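Local atomic coordinates of extracellular ligand-binding receptor (Desulfitobacterium hafniense, PDB entry 4Q6B), a protein that binds leucine and probably serves as the extracellular substrate-binding component of an ABC transporter for amino-acid uptake. Residues Ala161-Ala166 / Ile171-Arg176; Lys184-Leu189 / Lys219-Glu224; Asp175-Tyr180 / Asp191-Phe196. All coordinates share one frame; numbering follows the deposited sequence.

How the contacts relate
All three contacts lie in one lobe of the periplasmic-binding-protein fold, where strand 172-177 is the outermost strand at one end of a mixed sheet. Contact 1 sets that strand against helix 153-168, which precedes it, and contact 3 against helix 183-195, which follows; they share Asp175 and Arg176 and the calcium ion these two bind. Contact 2 takes the same helix 183-195 on to the end of helix 207-221. Contact 3 is the buried one, built of aromatic rings and a carboxylate; contacts 1 and 2 are partly buried, the first edged by a salt bridge, the second wholly apolar. Trp193 touches both Leu186 and Ile223, tying contact 3 to contact 2.

Contact 1: residues Ala161-Ala166 / Ile171-Arg176; sequences AFEDYA and ITIVDR. With CA (calcium ion), chain E.
Ile171, just ahead of strand 172-177, meets the last turns of helix 153-168 at Ala166: its N donates to Ala166 O at 3.0 Å. Ile171 CB and Ala166 CB lie 3.8 Å apart. The carbonyl of Ile171 is joined through a water to Glu163 O. Two residues on, Ile173 fills the middle of the contact. Its CD1 comes to 4.2 Å from CE2 of Phe162, while CB and CG1 pack against the carboxylate end of Glu163, CB being 3.7 Å from OE2. Asp175 takes no part with the helix and gives OD1 to the calcium ion at 2.4 Å. Arg176 joins it there through its carbonyl O, 2.3 Å from the metal, but sends its side chain back to the helix. With the chain bent at chi3 (50°), NH1 reaches Glu163 OE1 at 2.5 Å, a very short salt bridge that lies in the guanidinium plane and runs nearly along the C-O bond of the acid. A second water links OE1 to Arg176 NE, and Asn160 and the ring of Tyr149 also hold the guanidinium. Were Glu163 cut back to an alanine, Arg176 would probably lose its carboxylate mate and one flank of Ile173 would be uncovered. Within this beta-alpha-beta unit, then, Arg176 faces two opposite charges: its backbone oxygen binds the calcium ion and its guanidinium meets the carboxylate of Glu163.

Contact 2: residues Lys184-Leu189 / Lys219-Glu224; sequences KDLERL and KSVGIE
Val221 straddles the CG of Glu187, its CG1 3.7 Å and its CG2 3.8 Å from that one methylene. Here two helices of the alpha/beta lobe meet: helix 183-195 lies against the end of helix 207-221, which closes in a Schellman motif. Gly222 is the C-prime residue, with positive phi (96°); Ile223 N returns to Ala218 O, and Gly222 N makes a weak bond to Lys219 O. The turn delivers Val221 and Ile223 to the same neighbour, Leu186, one from the final helical turn and the other from just beyond it. Leu186 CD2 meets Val221 CG2 at 4.3 Å, and its CG faces Ile223 CD1 at 4.4 Å, so the leucine bridges both sides of the glycine. Phe214, Tyr180 and Trp193 also pack on Leu186 and carry the apolar patch inward toward the strand. Glu187 works differently. Its CG stands beside the backbone N (chi1 -77°) and the chain runs extended from there, so the methylene does the touching while the carboxylate continues past the valine. The interface is therefore purely van der Waals. On helix 183-195 itself, one turn carries a charged pair: Arg188 grips Asp185 side-on, NE 3.0 Å from OD1 and NH2 3.2 Å from OD2.

Contact 3: residues Asp175-Tyr180 / Asp191-Phe196; sequences DRFNYY and DKWQAF. With CA (calcium ion), chain E.
One carboxylate, that of Asp175, is divided between a metal and an indole: while OD1 binds the calcium ion, OD2 takes the N-H of Trp193 NE1 at 2.8 Å. That bond is nearly straight (165°), lies in the plane of the indole, and uses the anti lone pair of OD2, the one turned from OD1. OD2 also receives a weak hydrogen bond, part of a salt bridge, from Lys192 NZ at 3.1 Å and a hydrogen bond from a calcium-bound water. Three donors, one of them weak, thus grip one oxygen, which probably holds the carboxylate from turning and keeps OD1 on the metal; the positive charges of the ion and the lysine would favour its ionised form. The CG of Asp175 points opposite the backbone N (chi1 -170°), and this sends the acid out to helix 183-195. Beyond the polar end, Trp193 brings the CZ2-CH2 side of its six-membered ring to Phe177. Trp193 CZ2 sits over one face of the phenyl ring, near its rim, 3.3 Å from Phe177 CE1, a close approach. The planes stand 51° apart, an oblique pairing, whereas Tyr148 stacks on Phe177. Leu189 packs on both Asp175 and Phe177. Five waters, together with Asp175 OD1 and Arg176 O, complete the calcium shell. The whole is a strand-to-helix packing of the alpha/beta lobe in a periplasmic binding protein, with a largely hydrated calcium site at the sheet's edge strand.

Contact 1: residues Ala161-Ala166 / Ile171-Arg176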
loop_
_atom_site.group_PDB
_atom_site.type_symbol
_atom_site.label_atom_id
_atom_site.label_comp_id
_atom_site.label_asym_id
_atom_site.label_seq_id
_atom_site.Cartn_x
_atom_site.Cartn_y
_atom_site.Cartn_z
ATOM N N ALA A 161 0.785 -15.557 -6.128
ATOM C CA ALA A 161 2.098 -14.865 -6.109
ATOM C C ALA A 161 3.047 -15.405 -5.031
ATOM O O ALA A 161 4.223 -15.734 -5.298
ATOM C CB ALA A 161 1.928 -13.346 -5.953
ATOM N N PHE A 162 2.561 -15.500 -3.801
ATOM C CA PHE A 162 3.410 -16.018 -2.742
ATOM C C PHE A 162 3.837 -17.475 -2.999
ATOM O O PHE A 162 5.021 -17.831 -2.828
ATOM C CB PHE A 162 2.792 -15.869 -1.348
ATOM C CG PHE A 162 3.714 -16.343 -0.260
ATOM C CD1 PHE A 162 4.768 -15.553 0.174
ATOM C CD2 PHE A 162 3.579 -17.624 0.277
ATOM C CE1 PHE A 162 5.644 -16.015 1.150
ATOM C CE2 PHE A 162 4.457 -18.122 1.248
ATOM C CZ PHE A 162 5.494 -17.302 1.692
ATOM N N GLU A 163 2.892 -18.314 -3.407
ATOM C CA GLU A 163 3.226 -19.719 -3.685
ATOM C C GLU A 163 4.320 -19.832 -4.768
ATOM O O GLU A 163 5.263 -20.610 -4.651
ATOM C CB GLU A 163 1.945 -20.494 -4.093
ATOM C CG GLU A 163 2.246 -21.909 -4.582
ATOM C CD GLU A 163 1.149 -22.925 -4.238
ATOM O OE1 GLU A 163 -0.008 -22.516 -3.983
ATOM O OE2 GLU A 163 1.464 -24.139 -4.213
ATOM N N ASP A 164 4.198 -19.036 -5.830
ATOM C CA ASP A 164 5.161 -19.081 -6.932
ATOM C C ASP A 164 6.538 -18.599 -6.487
ATOM O O ASP A 164 7.553 -19.242 -6.753
ATOM C CB ASP A 164 4.666 -18.259 -8.115
ATOM C CG ASP A 164 3.421 -18.869 -8.760
ATOM O OD1 ASP A 164 2.759 -18.180 -9.556
ATOM O OD2 ASP A 164 3.083 -20.037 -8.441
ATOM N N TYR A 165 6.591 -17.489 -5.761
ATOM C CA TYR A 165 7.916 -17.056 -5.296
ATOM C C TYR A 165 8.491 -17.984 -4.224
ATOM O O TYR A 165 9.710 -18.241 -4.196
ATOM C CB TYR A 165 7.867 -15.620 -4.799
ATOM C CG TYR A 165 7.755 -14.647 -5.915
ATOM C CD1 TYR A 165 8.766 -14.530 -6.875
ATOM C CD2 TYR A 165 6.653 -13.808 -6.021
ATOM C CE1 TYR A 165 8.657 -13.608 -7.906
ATOM C CE2 TYR A 165 6.538 -12.890 -7.044
ATOM C CZ TYR A 165 7.532 -12.792 -7.983
ATOM O OH TYR A 165 7.433 -11.882 -9.019
ATOM N N ALA A 166 7.633 -18.493 -3.336
ATOM C CA ALA A 166 8.099 -19.408 -2.283
ATOM C C ALA A 166 8.673 -20.663 -2.936
ATOM O O ALA A 166 9.734 -21.121 -2.551
ATOM C CB ALA A 166 6.948 -19.765 -1.326
ATOM N N ILE A 171 10.662 -23.391 -0.902
ATOM C CA ILE A 171 9.577 -23.588 0.073
ATOM C C ILE A 171 8.415 -24.299 -0.567
ATOM O O ILE A 171 7.923 -23.888 -1.639
ATOM C CB ILE A 171 9.130 -22.217 0.637
ATOM C CG1 ILE A 171 10.317 -21.518 1.311
ATOM C CG2 ILE A 171 7.970 -22.350 1.630
ATOM C CD1 ILE A 171 9.988 -20.065 1.674
ATOM N N THR A 172 7.954 -25.383 0.084
ATOM C CA THR A 172 6.816 -26.149 -0.385
ATOM C C THR A 172 5.588 -25.641 0.352
ATOM O O THR A 172 5.654 -25.418 1.568
ATOM C CB THR A 172 7.023 -27.625 -0.009
ATOM O OG1 THR A 172 8.220 -28.103 -0.636
ATOM C CG2 THR A 172 5.851 -28.482 -0.454
ATOM N N ILE A 173 4.484 -25.471 -0.366
ATOM C CA ILE A 173 3.218 -25.150 0.254
ATOM C C ILE A 173 2.522 -26.472 0.535
ATOM O O ILE A 173 2.072 -27.150 -0.391
ATOM C CB ILE A 173 2.345 -24.252 -0.644
ATOM C CG1 ILE A 173 3.075 -22.923 -0.954
ATOM C CG2 ILE A 173 0.979 -23.985 0.018
ATOM C CD1 ILE A 173 3.506 -22.119 0.333
ATOM N N VAL A 174 2.445 -26.860 1.807
ATOM C CA VAL A 174 1.914 -28.172 2.145
ATOM C C VAL A 174 0.383 -28.170 2.280
ATOM O O VAL A 174 -0.240 -29.217 2.227
ATOM C CB VAL A 174 2.569 -28.750 3.427
ATOM C CG1 VAL A 174 4.085 -28.890 3.230
ATOM C CG2 VAL A 174 2.226 -27.886 4.654
ATOM N N ASP A 175 -0.224 -26.993 2.451
ATOM C CA ASP A 175 -1.689 -26.935 2.438
ATOM C C ASP A 175 -2.106 -25.504 2.166
ATOM O O ASP A 175 -1.428 -24.581 2.560
ATOM C CB ASP A 175 -2.276 -27.405 3.778
ATOM C CG ASP A 175 -3.800 -27.609 3.740
ATOM O OD1 ASP A 175 -4.388 -27.877 2.644
ATOM O OD2 ASP A 175 -4.416 -27.548 4.846
ATOM N N ARG A 176 -3.214 -25.323 1.468
ATOM C CA ARG A 176 -3.824 -24.003 1.369
ATOM C C ARG A 176 -5.287 -24.196 1.746
ATOM O O ARG A 176 -5.882 -25.295 1.531
ATOM C CB ARG A 176 -3.663 -23.400 -0.051
ATOM C CG ARG A 176 -4.574 -24.019 -1.076
ATOM C CD ARG A 176 -4.752 -23.090 -2.271
ATOM N NE ARG A 176 -3.476 -22.612 -2.795
ATOM C CZ ARG A 176 -3.362 -21.596 -3.653
ATOM N NH1 ARG A 176 -2.162 -21.217 -4.092
ATOM N NH2 ARG A 176 -4.445 -20.952 -4.066
HETATM CA CA CA E . -6.513 -27.544 1.503
HETATM O O HOH W 1 5.575 -23.058 -3.233
HETATM O O HOH W 2 -1.416 -25.063 -2.834
HETATM O O HOH W 3 -7.136 -27.694 3.787
HETATM O O HOH W 4 -4.697 -27.547 -0.109
HETATM O O HOH W 5 -9.244 -26.984 1.484
HETATM O O HOH W 6 -7.560 -27.058 -0.434
HETATM O O HOH W 7 -6.362 -29.689 1.437
#

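Contact 2: residues Lys184-Leu189 / Lys219-Glu224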
loop_
_atom_site.group_PDB
_atom_site.type_symbol
_atom_site.label_atom_id
_atom_site.label_comp_id
_atom_site.label_asym_id
_atom_site.label_seq_id
_atom_site.Cartn_x
_atom_site.Cartn_y
_atom_site.Cartn_z
ATOM N N LYS A 184 -12.469 -26.282 17.028
ATOM C CA LYS A 184 -12.233 -27.717 16.916
ATOM C C LYS A 184 -11.652 -28.074 15.543
ATOM O O LYS A 184 -10.669 -28.825 15.438
ATOM C CB LYS A 184 -13.527 -28.489 17.175
ATOM C CG LYS A 184 -13.426 -30.008 17.018
ATOM C CD LYS A 184 -12.194 -30.584 17.708
ATOM C CE LYS A 184 -12.218 -30.353 19.201
ATOM N NZ LYS A 184 -12.625 -31.558 19.945
ATOM N N ASP A 185 -12.247 -27.539 14.484
ATOM C CA ASP A 185 -11.730 -27.879 13.166
ATOM C C ASP A 185 -10.402 -27.215 12.825
ATOM O O ASP A 185 -9.599 -27.771 12.064
ATOM C CB ASP A 185 -12.747 -27.640 12.056
ATOM C CG ASP A 185 -12.462 -28.508 10.825
ATOM O OD1 ASP A 185 -12.193 -29.733 10.990
ATOM O OD2 ASP A 185 -12.487 -27.967 9.705
ATOM N N LEU A 186 -10.157 -26.022 13.360
ATOM C CA LEU A 186 -8.796 -25.485 13.294
ATOM C C LEU A 186 -7.770 -26.391 14.024
ATOM O O LEU A 186 -6.635 -26.563 13.530
ATOM C CB LEU A 186 -8.768 -24.033 13.795
ATOM C CG LEU A 186 -7.485 -23.261 13.589
ATOM C CD1 LEU A 186 -7.189 -23.234 12.097
ATOM C CD2 LEU A 186 -7.628 -21.818 14.135
ATOM N N GLU A 187 -8.162 -26.970 15.159
ATOM C CA GLU A 187 -7.339 -27.984 15.830
ATOM C C GLU A 187 -7.023 -29.162 14.917
ATOM O O GLU A 187 -5.885 -29.646 14.890
ATOM C CB GLU A 187 -7.993 -28.504 17.119
ATOM C CG GLU A 187 -7.868 -27.535 18.268
ATOM C CD GLU A 187 -8.568 -27.987 19.537
ATOM O OE1 GLU A 187 -9.370 -28.936 19.495
ATOM O OE2 GLU A 187 -8.308 -27.378 20.592
ATOM N N ARG A 188 -8.028 -29.617 14.174
ATOM C CA ARG A 188 -7.888 -30.769 13.298
ATOM C C ARG A 188 -6.955 -30.393 12.134
ATOM O O ARG A 188 -6.061 -31.181 11.771
ATOM C CB ARG A 188 -9.278 -31.161 12.768
ATOM C CG ARG A 188 -9.335 -32.474 11.987
ATOM C CD ARG A 188 -9.009 -32.274 10.522
ATOM N NE ARG A 188 -9.795 -31.199 9.915
ATOM C CZ ARG A 188 -9.631 -30.795 8.656
ATOM N NH1 ARG A 188 -8.697 -31.366 7.909
ATOM N NH2 ARG A 188 -10.373 -29.809 8.145
ATOM N N LEU A 189 -7.143 -29.204 11.550
ATOM C CA LEU A 189 -6.190 -28.703 10.555
ATOM C C LEU A 189 -4.757 -28.642 11.104
ATOM O O LEU A 189 -3.821 -29.090 10.449
ATOM C CB LEU A 189 -6.586 -27.318 10.020
ATOM C CG LEU A 189 -7.787 -27.324 9.082
ATOM C CD1 LEU A 189 -8.425 -25.923 9.071
ATOM C CD2 LEU A 189 -7.306 -27.736 7.692
ATOM N N LYS A 219 -4.107 -18.319 18.114
ATOM C CA LYS A 219 -3.530 -18.289 19.468
ATOM C C LYS A 219 -4.329 -19.130 20.444
ATOM O O LYS A 219 -3.768 -19.763 21.336
ATOM C CB LYS A 219 -3.297 -16.855 19.980
ATOM C CG LYS A 219 -2.419 -15.966 19.050
ATOM C CD LYS A 219 -0.983 -16.481 18.787
ATOM C CE LYS A 219 -0.260 -15.601 17.741
ATOM N NZ LYS A 219 1.145 -16.000 17.354
ATOM N N SER A 220 -5.643 -19.167 20.276
ATOM C CA SER A 220 -6.493 -19.994 21.140
ATOM C C SER A 220 -6.184 -21.477 21.024
ATOM O O SER A 220 -6.192 -22.199 22.017
ATOM C CB SER A 220 -7.976 -19.781 20.808
ATOM O OG SER A 220 -8.357 -18.439 21.061
ATOM N N VAL A 221 -5.934 -21.932 19.798
ATOM C CA VAL A 221 -5.733 -23.358 19.512
ATOM C C VAL A 221 -4.278 -23.767 19.843
ATOM O O VAL A 221 -3.966 -24.952 20.037
ATOM C CB VAL A 221 -6.130 -23.625 18.033
ATOM C CG1 VAL A 221 -5.451 -24.847 17.449
ATOM C CG2 VAL A 221 -7.637 -23.748 17.931
ATOM N N GLY A 222 -3.408 -22.768 19.955
ATOM C CA GLY A 222 -2.033 -22.993 20.378
ATOM C C GLY A 222 -1.058 -23.122 19.226
ATOM O O GLY A 222 0.016 -23.712 19.372
ATOM N N ILE A 223 -1.401 -22.545 18.078
ATOM C CA ILE A 223 -0.526 -22.651 16.933
ATOM C C ILE A 223 0.767 -21.885 17.192
ATOM O O ILE A 223 0.750 -20.691 17.535
ATOM C CB ILE A 223 -1.235 -22.155 15.656
ATOM C CG1 ILE A 223 -2.400 -23.095 15.342
ATOM C CG2 ILE A 223 -0.249 -22.054 14.499
ATOM C CD1 ILE A 223 -3.144 -22.757 14.087
ATOM N N GLU A 224 1.896 -22.578 17.051
ATOM C CA GLU A 224 3.157 -22.044 17.560
ATOM C C GLU A 224 3.978 -21.332 16.468
ATOM O O GLU A 224 4.807 -20.449 16.754
ATOM C CB GLU A 224 3.963 -23.196 18.201
ATOM C CG GLU A 224 5.188 -22.768 18.993
ATOM C CD GLU A 224 4.826 -22.263 20.384
ATOM O OE1 GLU A 224 5.146 -21.082 20.691
ATOM O OE2 GLU A 224 4.212 -23.042 21.162
#

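Contact 3: residues Asp175-Tyr180 / Asp191-Phe196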
loop_
_atom_site.group_PDB
_atom_site.type_symbol
_atom_site.label_atom_id
_atom_site.label_comp_id
_atom_site.label_asym_id
_atom_site.label_seq_id
_atom_site.Cartn_x
_atom_site.Cartn_y
_atom_site.Cartn_z
ATOM N N ASP A 175 -0.224 -26.993 2.451
ATOM C CA ASP A 175 -1.689 -26.935 2.438
ATOM C C ASP A 175 -2.106 -25.504 2.166
ATOM O O ASP A 175 -1.428 -24.581 2.560
ATOM C CB ASP A 175 -2.276 -27.405 3.778
ATOM C CG ASP A 175 -3.800 -27.609 3.740
ATOM O OD1 ASP A 175 -4.388 -27.877 2.644
ATOM O OD2 ASP A 175 -4.416 -27.548 4.846
ATOM N N ARG A 176 -3.214 -25.323 1.468
ATOM C CA ARG A 176 -3.824 -24.003 1.369
ATOM C C ARG A 176 -5.287 -24.196 1.746
ATOM O O ARG A 176 -5.882 -25.295 1.531
ATOM C CB ARG A 176 -3.663 -23.400 -0.051
ATOM C CG ARG A 176 -4.574 -24.019 -1.076
ATOM C CD ARG A 176 -4.752 -23.090 -2.271
ATOM N NE ARG A 176 -3.476 -22.612 -2.795
ATOM C CZ ARG A 176 -3.362 -21.596 -3.653
ATOM N NH1 ARG A 176 -2.162 -21.217 -4.092
ATOM N NH2 ARG A 176 -4.445 -20.952 -4.066
ATOM N N PHE A 177 -5.870 -23.200 2.409
ATOM C CA PHE A 177 -7.270 -23.302 2.873
ATOM C C PHE A 177 -7.900 -21.918 2.961
ATOM O O PHE A 177 -7.183 -20.906 3.058
ATOM C CB PHE A 177 -7.389 -24.059 4.211
ATOM C CG PHE A 177 -6.905 -23.268 5.433
ATOM C CD1 PHE A 177 -5.563 -22.894 5.580
ATOM C CD2 PHE A 177 -7.804 -22.891 6.445
ATOM C CE1 PHE A 177 -5.119 -22.189 6.728
ATOM C CE2 PHE A 177 -7.358 -22.186 7.592
ATOM C CZ PHE A 177 -6.021 -21.817 7.717
ATOM N N ASN A 178 -9.231 -21.860 2.891
ATOM C CA ASN A 178 -9.912 -20.562 2.896
ATOM C C ASN A 178 -11.074 -20.441 3.876
ATOM O O ASN A 178 -11.741 -19.386 3.967
ATOM C CB ASN A 178 -10.366 -20.221 1.498
ATOM C CG ASN A 178 -11.385 -21.216 0.955
ATOM O OD1 ASN A 178 -11.066 -22.035 0.098
ATOM N ND2 ASN A 178 -12.607 -21.140 1.442
ATOM N N TYR A 179 -11.337 -21.527 4.600
ATOM C CA TYR A 179 -12.436 -21.538 5.560
ATOM C C TYR A 179 -12.187 -22.566 6.644
ATOM O O TYR A 179 -11.710 -23.664 6.343
ATOM C CB TYR A 179 -13.759 -21.869 4.872
ATOM C CG TYR A 179 -14.967 -21.816 5.799
ATOM C CD1 TYR A 179 -15.469 -20.603 6.224
ATOM C CD2 TYR A 179 -15.609 -22.983 6.257
ATOM C CE1 TYR A 179 -16.555 -20.518 7.067
ATOM C CE2 TYR A 179 -16.704 -22.902 7.105
ATOM C CZ TYR A 179 -17.163 -21.679 7.514
ATOM O OH TYR A 179 -18.251 -21.575 8.336
ATOM N N TYR A 180 -12.547 -22.218 7.885
ATOM C CA TYR A 180 -12.716 -23.196 8.963
ATOM C C TYR A 180 -13.960 -22.810 9.759
ATOM O O TYR A 180 -14.220 -21.615 9.927
ATOM C CB TYR A 180 -11.456 -23.257 9.858
ATOM C CG TYR A 180 -11.116 -21.968 10.556
ATOM C CD1 TYR A 180 -10.465 -20.938 9.892
ATOM C CD2 TYR A 180 -11.433 -21.784 11.883
ATOM C CE1 TYR A 180 -10.166 -19.761 10.542
ATOM C CE2 TYR A 180 -11.146 -20.609 12.531
ATOM C CZ TYR A 180 -10.525 -19.607 11.856
ATOM O OH TYR A 180 -10.266 -18.447 12.524
ATOM N N ASP A 191 -3.409 -30.338 13.500
ATOM C CA ASP A 191 -2.901 -31.710 13.549
ATOM C C ASP A 191 -2.380 -32.231 12.195
ATOM O O ASP A 191 -1.292 -32.866 12.112
ATOM C CB ASP A 191 -3.937 -32.647 14.147
ATOM C CG ASP A 191 -4.003 -32.552 15.665
ATOM O OD1 ASP A 191 -3.016 -32.112 16.285
ATOM O OD2 ASP A 191 -5.044 -32.949 16.242
ATOM N N LYS A 192 -3.111 -31.916 11.129
ATOM C CA LYS A 192 -2.696 -32.316 9.797
ATOM C C LYS A 192 -1.440 -31.563 9.397
ATOM O O LYS A 192 -0.488 -32.161 8.889
ATOM C CB LYS A 192 -3.812 -32.061 8.791
ATOM C CG LYS A 192 -3.398 -32.363 7.372
ATOM C CD LYS A 192 -4.555 -32.205 6.417
ATOM C CE LYS A 192 -4.923 -30.748 6.236
ATOM N NZ LYS A 192 -5.400 -30.523 4.832
ATOM N N TRP A 193 -1.426 -30.252 9.631
ATOM C CA TRP A 193 -0.240 -29.450 9.347
ATOM C C TRP A 193 1.016 -29.918 10.112
ATOM O O TRP A 193 2.134 -29.905 9.581
ATOM C CB TRP A 193 -0.530 -27.989 9.679
ATOM C CG TRP A 193 -1.667 -27.408 8.917
ATOM C CD1 TRP A 193 -2.179 -27.846 7.722
ATOM C CD2 TRP A 193 -2.451 -26.273 9.305
ATOM N NE1 TRP A 193 -3.230 -27.037 7.349
ATOM C CE2 TRP A 193 -3.389 -26.047 8.287
ATOM C CE3 TRP A 193 -2.421 -25.403 10.406
ATOM C CZ2 TRP A 193 -4.324 -25.002 8.351
ATOM C CZ3 TRP A 193 -3.345 -24.350 10.466
ATOM C CH2 TRP A 193 -4.295 -24.180 9.469
ATOM N N GLN A 194 0.847 -30.341 11.357
ATOM C CA GLN A 194 2.008 -30.866 12.084
ATOM C C GLN A 194 2.545 -32.121 11.396
ATOM O O GLN A 194 3.756 -32.309 11.300
ATOM C CB GLN A 194 1.656 -31.152 13.545
ATOM C CG GLN A 194 1.425 -29.864 14.334
ATOM C CD GLN A 194 0.867 -30.134 15.715
ATOM O OE1 GLN A 194 -0.125 -29.532 16.132
ATOM N NE2 GLN A 194 1.488 -31.060 16.429
ATOM N N ALA A 195 1.645 -32.968 10.906
ATOM C CA ALA A 195 2.059 -34.204 10.259
ATOM C C ALA A 195 2.822 -33.905 8.949
ATOM O O ALA A 195 3.677 -34.697 8.520
ATOM C CB ALA A 195 0.828 -35.116 10.015
ATOM N N PHE A 196 2.517 -32.765 8.335
ATOM C CA PHE A 196 3.174 -32.320 7.108
ATOM C C PHE A 196 4.435 -31.546 7.408
ATOM O O PHE A 196 5.123 -31.112 6.492
ATOM C CB PHE A 196 2.295 -31.348 6.295
ATOM C CG PHE A 196 1.108 -31.970 5.637
ATOM C CD1 PHE A 196 1.085 -33.318 5.303
ATOM C CD2 PHE A 196 -0.003 -31.195 5.359
ATOM C CE1 PHE A 196 -0.023 -33.873 4.700
ATOM C CE2 PHE A 196 -1.115 -31.751 4.756
ATOM C CZ PHE A 196 -1.114 -33.089 4.428
HETATM CA CA CA E . -6.513 -27.544 1.503
HETATM O O HOH W 3 -7.136 -27.694 3.787
HETATM O O HOH W 4 -4.697 -27.547 -0.109
HETATM O O HOH W 5 -9.244 -26.984 1.484
HETATM O O HOH W 6 -7.560 -27.058 -0.434
HETATM O O HOH W 7 -6.362 -29.689 1.437
#